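PDB 3QR0: phospholipase C-beta (PLC-beta) from Sepia officinalis, which belongs to the phosphoinositide-specific phospholipase C family and joins PH, EF-hand-like, TIM-barrel and C2 modules in a single chain that holds a calcium ion. Local coordinates for residues Ser182-Asp187 against Asp664-Ser669; Arg188-Lys193 against Asn695-Tyr700. One frame throughout, in Å; residues are numbered along the deposited sequence.

Helix 185-198 of the EF-hand-like region and the residues leading into it meet two loops of the C2 domain. The N-terminal approach and first turn meet loop 664-669 in interaction 1; the next turn meets loop 695-700 in interaction 2. The two contacts have centres about 7 Å apart and form one continuous interface. On the C2 side the loops are tied together where I667 O lies 2.8 Å from N695 N, a probable hydrogen bond. Across the interface, D187 CB of interaction 1 packs on M697 CE of interaction 2 at 3.7 Å, bridging helix and loop. Neither contact includes the calcium ligands N339, E368, D370 and E417; both join the EF-hand-like region to the C2 domain.

Interaction 1: residues Ser182-Asp187 against Asp664-Ser669; sequences SKDKDD and DKQISS
At S182 and D664, whose CA atoms are 4.0 Å apart, the backbones draw together, and the carbonyl of D664 takes K183 N at 2.7 Å, in the carbonyl plane and on a lone pair. The same oxygen, D664 O, accepts S182 OG at 2.8 Å from above that plane, with D184 N a weak third donor. S182 can deliver its hydroxyl because OG is anti to its own N (chi1 -168°). Beside this grip the extended chain of K183 runs alongside D664, the two pointing the same way; K183 NZ stays 4.3 Å from D664 OD2, opposite charges beyond salt-bridge range that may attract weakly. D184 is the N-cap of the following helix: its OD2 accepts D187 N at 3.2 Å through the anti lone pair, and D186 N weakly. The Q666 side chain lies across this capping carboxylate, with Q666 CG 3.6 Å from D184 OD1 and the amide and carboxylate planes 27° apart. Beyond it, Q666 NE2 comes to 3.6 Å from D187 OD1. The contact thus seats the turn between helices 174-181 and 185-198 against the C2 loop that links strands 650-660 and 669-676.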
loop_
_atom_site.group_PDB
_atom_site.type_symbol
_atom_site.label_atom_id
_atom_site.label_comp_id
_atom_site.label_asym_id
_atom_site.label_seq_id
_atom_site.Cartn_x
_atom_site.Cartn_y
_atom_site.Cartn_z
ATOM N N SER A 182 11.540 -21.799 10.619
ATOM C CA SER A 182 10.484 -22.823 10.609
ATOM C C SER A 182 10.119 -23.392 11.983
ATOM O O SER A 182 10.955 -23.459 12.889
ATOM C CB SER A 182 10.885 -23.974 9.679
ATOM O OG SER A 182 9.790 -24.834 9.421
ATOM N N LYS A 183 8.854 -23.793 12.111
ATOM C CA LYS A 183 8.352 -24.527 13.272
ATOM C C LYS A 183 8.173 -26.014 12.953
ATOM O O LYS A 183 7.770 -26.790 13.821
ATOM C CB LYS A 183 7.009 -23.944 13.725
ATOM C CG LYS A 183 7.070 -22.480 14.135
ATOM C CD LYS A 183 5.691 -21.937 14.512
ATOM C CE LYS A 183 5.782 -20.508 15.033
ATOM N NZ LYS A 183 4.443 -19.947 15.381
ATOM N N ASP A 184 8.479 -26.406 11.715
ATOM C CA ASP A 184 8.281 -27.779 11.251
ATOM C C ASP A 184 9.534 -28.632 11.469
ATOM O O ASP A 184 10.653 -28.181 11.220
ATOM C CB ASP A 184 7.902 -27.774 9.768
ATOM C CG ASP A 184 7.557 -29.152 9.249
ATOM O OD1 ASP A 184 6.358 -29.504 9.255
ATOM O OD2 ASP A 184 8.482 -29.886 8.842
ATOM N N LYS A 185 9.328 -29.870 11.920
ATOM C CA LYS A 185 10.431 -30.779 12.258
ATOM C C LYS A 185 11.282 -31.182 11.049
ATOM O O LYS A 185 12.511 -31.235 11.147
ATOM C CB LYS A 185 9.902 -32.032 12.977
ATOM C CG LYS A 185 8.995 -32.930 12.135
ATOM C CD LYS A 185 8.330 -34.008 12.978
ATOM C CE LYS A 185 7.359 -34.834 12.144
ATOM N NZ LYS A 185 6.761 -35.954 12.918
ATOM N N ASP A 186 10.633 -31.459 9.918
ATOM C CA ASP A 186 11.347 -31.848 8.700
ATOM C C ASP A 186 12.175 -30.688 8.151
ATOM O O ASP A 186 13.305 -30.883 7.702
ATOM C CB ASP A 186 10.374 -32.345 7.623
ATOM C CG ASP A 186 9.685 -33.651 8.002
ATOM O OD1 ASP A 186 10.210 -34.390 8.864
ATOM O OD2 ASP A 186 8.616 -33.945 7.422
ATOM N N ASP A 187 11.609 -29.486 8.194
ATOM C CA ASP A 187 12.301 -28.287 7.716
ATOM C C ASP A 187 13.470 -27.906 8.625
ATOM O O ASP A 187 14.501 -27.425 8.151
ATOM C CB ASP A 187 11.318 -27.121 7.588
ATOM C CG ASP A 187 10.252 -27.368 6.531
ATOM O OD1 ASP A 187 10.204 -28.488 5.969
ATOM O OD2 ASP A 187 9.457 -26.442 6.263
ATOM N N ASP A 664 6.173 -20.984 7.907
ATOM C CA ASP A 664 7.025 -21.653 8.896
ATOM C C ASP A 664 6.598 -23.106 9.159
ATOM O O ASP A 664 7.235 -23.810 9.948
ATOM C CB ASP A 664 7.082 -20.850 10.210
ATOM C CG ASP A 664 5.711 -20.388 10.693
ATOM O OD1 ASP A 664 4.704 -21.076 10.423
ATOM O OD2 ASP A 664 5.644 -19.322 11.345
ATOM N N LYS A 665 5.525 -23.546 8.499
ATOM C CA LYS A 665 5.075 -24.941 8.561
ATOM C C LYS A 665 4.900 -25.504 7.152
ATOM O O LYS A 665 4.911 -24.758 6.173
ATOM C CB LYS A 665 3.772 -25.066 9.365
ATOM C CG LYS A 665 2.666 -24.092 8.960
ATOM C CD LYS A 665 1.387 -24.321 9.764
ATOM C CE LYS A 665 0.256 -23.399 9.301
ATOM N NZ LYS A 665 -1.091 -23.913 9.704
ATOM N N GLN A 666 4.756 -26.823 7.054
ATOM C CA GLN A 666 4.580 -27.488 5.761
ATOM C C GLN A 666 3.149 -27.324 5.269
ATOM O O GLN A 666 2.275 -28.119 5.620
ATOM C CB GLN A 666 4.934 -28.981 5.842
ATOM C CG GLN A 666 6.419 -29.273 5.698
ATOM C CD GLN A 666 6.724 -30.754 5.566
ATOM O OE1 GLN A 666 5.906 -31.608 5.915
ATOM N NE2 GLN A 666 7.908 -31.066 5.053
ATOM N N ILE A 667 2.921 -26.301 4.450
ATOM C CA ILE A 667 1.605 -26.043 3.862
ATOM C C ILE A 667 1.527 -26.551 2.424
ATOM O O ILE A 667 2.549 -26.826 1.791
ATOM C CB ILE A 667 1.252 -24.530 3.871
ATOM C CG1 ILE A 667 2.267 -23.716 3.056
ATOM C CG2 ILE A 667 1.190 -24.009 5.299
ATOM C CD1 ILE A 667 1.733 -22.388 2.574
ATOM N N SER A 668 0.302 -26.688 1.929
ATOM C CA SER A 668 0.047 -26.924 0.514
ATOM C C SER A 668 -0.422 -25.596 -0.074
ATOM O O SER A 668 -1.240 -24.912 0.539
ATOM C CB SER A 668 -1.022 -27.999 0.331
ATOM O OG SER A 668 -0.618 -29.215 0.939
ATOM N N SER A 669 0.104 -25.216 -1.234
ATOM C CA SER A 669 -0.175 -23.893 -1.797
ATOM C C SER A 669 -0.456 -23.905 -3.289
ATOM O O SER A 669 -0.112 -24.849 -3.997
ATOM C CB SER A 669 0.999 -22.952 -1.534
ATOM O OG SER A 669 2.128 -23.314 -2.309
#

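Interaction 2: residues Arg188-Lys193 against Asn695-Tyr700; sequences RARISK and NGMDPY
The guanidinium of R190 has M697 SD over one face, 3.8 Å above its plane and offset toward the rim, while the carboxylate of D698 meets it at the edge. This is an end-on, two-pronged salt bridge between a helix of the EF-hand-like region and a loop of the C2 domain. R190 NH2 gives a nearly straight bond to D698 OD2 at 2.9 Å (173°), and R190 NH1 reaches D698 OD1 at 3.2 Å. Both acceptors lie close to the guanidinium plane, yet each is approached from above the carboxylate plane, the two flat groups being turned 40° against each other. A bend at chi3 (65°) turns the arginine's end so that NH1 and NH2 both face D698, which comes from the opposite direction.

Second partners help to fix the pair: R190 NH2 also donates to L225 O, at the end of helix 215-225, and D698 OD2 accepts from E227 N. The arginine and the N-H donors would probably stabilise the ionised form of the buried aspartate. M697, whose SD covers the guanidinium, also meets I191 loosely through its end, I191 CD1 lying 4.5 Å from M697 CE; both side chains also touch L225, so the apolar contact continues onto helix 215-225.

The loop that presents D698 is shaped by N695. Its OD1 accepts M697 N at 3.0 Å, closing an Asx turn, and D698 N at 2.9 Å, completing an Asx motif; both donors come from the same face of the amide. The other end of that amide braces the carboxylate: N695 ND2 donates to D698 OD1 at 3.0 Å, arriving from the face opposite to R190 NH1.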
loop_
_atom_site.group_PDB
_atom_site.type_symbol
_atom_site.label_atom_id
_atom_site.label_comp_id
_atom_site.label_asym_id
_atom_site.label_seq_id
_atom_site.Cartn_x
_atom_site.Cartn_y
_atom_site.Cartn_z
ATOM N N ARG A 188 13.303 -28.125 9.928
ATOM C CA ARG A 188 14.384 -27.914 10.890
ATOM C C ARG A 188 15.546 -28.871 10.630
ATOM O O ARG A 188 16.708 -28.507 10.823
ATOM C CB ARG A 188 13.868 -28.070 12.325
ATOM C CG ARG A 188 13.101 -26.859 12.816
ATOM C CD ARG A 188 12.329 -27.148 14.086
ATOM N NE ARG A 188 11.972 -25.903 14.764
ATOM C CZ ARG A 188 12.719 -25.283 15.681
ATOM N NH1 ARG A 188 13.888 -25.782 16.076
ATOM N NH2 ARG A 188 12.284 -24.149 16.215
ATOM N N ALA A 189 15.226 -30.085 10.184
ATOM C CA ALA A 189 16.240 -31.061 9.783
ATOM C C ALA A 189 16.985 -30.594 8.531
ATOM O O ALA A 189 18.203 -30.768 8.431
ATOM C CB ALA A 189 15.603 -32.430 9.545
ATOM N N ARG A 190 16.254 -30.012 7.579
ATOM C CA ARG A 190 16.865 -29.456 6.368
ATOM C C ARG A 190 17.840 -28.341 6.732
ATOM O O ARG A 190 18.960 -28.288 6.218
ATOM C CB ARG A 190 15.804 -28.912 5.408
ATOM C CG ARG A 190 14.948 -29.977 4.737
ATOM C CD ARG A 190 13.964 -29.354 3.749
ATOM N NE ARG A 190 14.649 -28.717 2.624
ATOM C CZ ARG A 190 14.049 -28.029 1.654
ATOM N NH1 ARG A 190 12.730 -27.872 1.648
ATOM N NH2 ARG A 190 14.776 -27.493 0.679
ATOM N N ILE A 191 17.407 -27.465 7.633
ATOM C CA ILE A 191 18.238 -26.365 8.104
ATOM C C ILE A 191 19.534 -26.883 8.735
ATOM O O ILE A 191 20.615 -26.403 8.405
ATOM C CB ILE A 191 17.462 -25.457 9.088
ATOM C CG1 ILE A 191 16.401 -24.651 8.327
ATOM C CG2 ILE A 191 18.411 -24.522 9.823
ATOM C CD1 ILE A 191 15.327 -24.057 9.210
ATOM N N SER A 192 19.426 -27.876 9.615
ATOM C CA SER A 192 20.610 -28.481 10.243
ATOM C C SER A 192 21.574 -29.075 9.209
ATOM O O SER A 192 22.786 -28.862 9.286
ATOM C CB SER A 192 20.198 -29.564 11.245
ATOM O OG SER A 192 19.513 -28.994 12.346
ATOM N N LYS A 193 21.026 -29.821 8.252
ATOM C CA LYS A 193 21.821 -30.418 7.178
ATOM C C LYS A 193 22.537 -29.347 6.354
ATOM O O LYS A 193 23.699 -29.517 5.982
ATOM C CB LYS A 193 20.927 -31.263 6.260
ATOM C CG LYS A 193 20.347 -32.516 6.917
ATOM C CD LYS A 193 21.222 -33.748 6.700
ATOM C CE LYS A 193 21.035 -34.334 5.303
ATOM N NZ LYS A 193 21.645 -35.687 5.178
ATOM N N ASN A 695 4.863 -28.294 1.372
ATOM C CA ASN A 695 6.107 -27.557 1.177
ATOM C C ASN A 695 5.836 -26.066 1.314
ATOM O O ASN A 695 5.265 -25.448 0.419
ATOM C CB ASN A 695 6.718 -27.880 -0.191
ATOM C CG ASN A 695 8.143 -27.350 -0.347
ATOM O OD1 ASN A 695 8.638 -26.584 0.486
ATOM N ND2 ASN A 695 8.804 -27.755 -1.429
ATOM N N GLY A 696 6.230 -25.505 2.452
ATOM C CA GLY A 696 6.117 -24.075 2.696
ATOM C C GLY A 696 7.421 -23.333 2.467
ATOM O O GLY A 696 7.457 -22.109 2.585
ATOM N N MET A 697 8.485 -24.067 2.132
ATOM C CA MET A 697 9.836 -23.502 2.064
ATOM C C MET A 697 10.281 -23.220 0.629
ATOM O O MET A 697 10.799 -22.140 0.343
ATOM C CB MET A 697 10.834 -24.439 2.759
ATOM C CG MET A 697 12.257 -23.897 2.879
ATOM S SD MET A 697 13.291 -24.891 3.991
ATOM C CE MET A 697 12.730 -24.297 5.588
ATOM N N ASP A 698 10.089 -24.181 -0.269
ATOM C CA ASP A 698 10.509 -24.006 -1.657
ATOM C C ASP A 698 9.662 -24.790 -2.668
ATOM O O ASP A 698 10.194 -25.587 -3.430
ATOM C CB ASP A 698 12.007 -24.333 -1.804
ATOM C CG ASP A 698 12.355 -25.772 -1.425
ATOM O OD1 ASP A 698 11.477 -26.525 -0.957
ATOM O OD2 ASP A 698 13.532 -26.150 -1.602
ATOM N N PRO A 699 8.339 -24.540 -2.693
ATOM C CA PRO A 699 7.475 -25.224 -3.661
ATOM C C PRO A 699 7.855 -24.877 -5.099
ATOM O O PRO A 699 8.141 -23.719 -5.388
ATOM C CB PRO A 699 6.077 -24.688 -3.330
ATOM C CG PRO A 699 6.319 -23.374 -2.647
ATOM C CD PRO A 699 7.582 -23.578 -1.867
ATOM N N TYR A 700 7.862 -25.874 -5.983
ATOM C CA TYR A 700 8.249 -25.674 -7.383
ATOM C C TYR A 700 7.060 -25.964 -8.297
ATOM O O TYR A 700 6.783 -27.111 -8.621
ATOM C CB TYR A 700 9.460 -26.562 -7.713
ATOM C CG TYR A 700 10.010 -26.460 -9.130
ATOM C CD1 TYR A 700 10.104 -25.236 -9.786
ATOM C CD2 TYR A 700 10.476 -27.594 -9.798
ATOM C CE1 TYR A 700 10.620 -25.147 -11.081
ATOM C CE2 TYR A 700 10.997 -27.513 -11.091
ATOM C CZ TYR A 700 11.070 -26.281 -11.721
ATOM O OH TYR A 700 11.576 -26.183 -12.994
#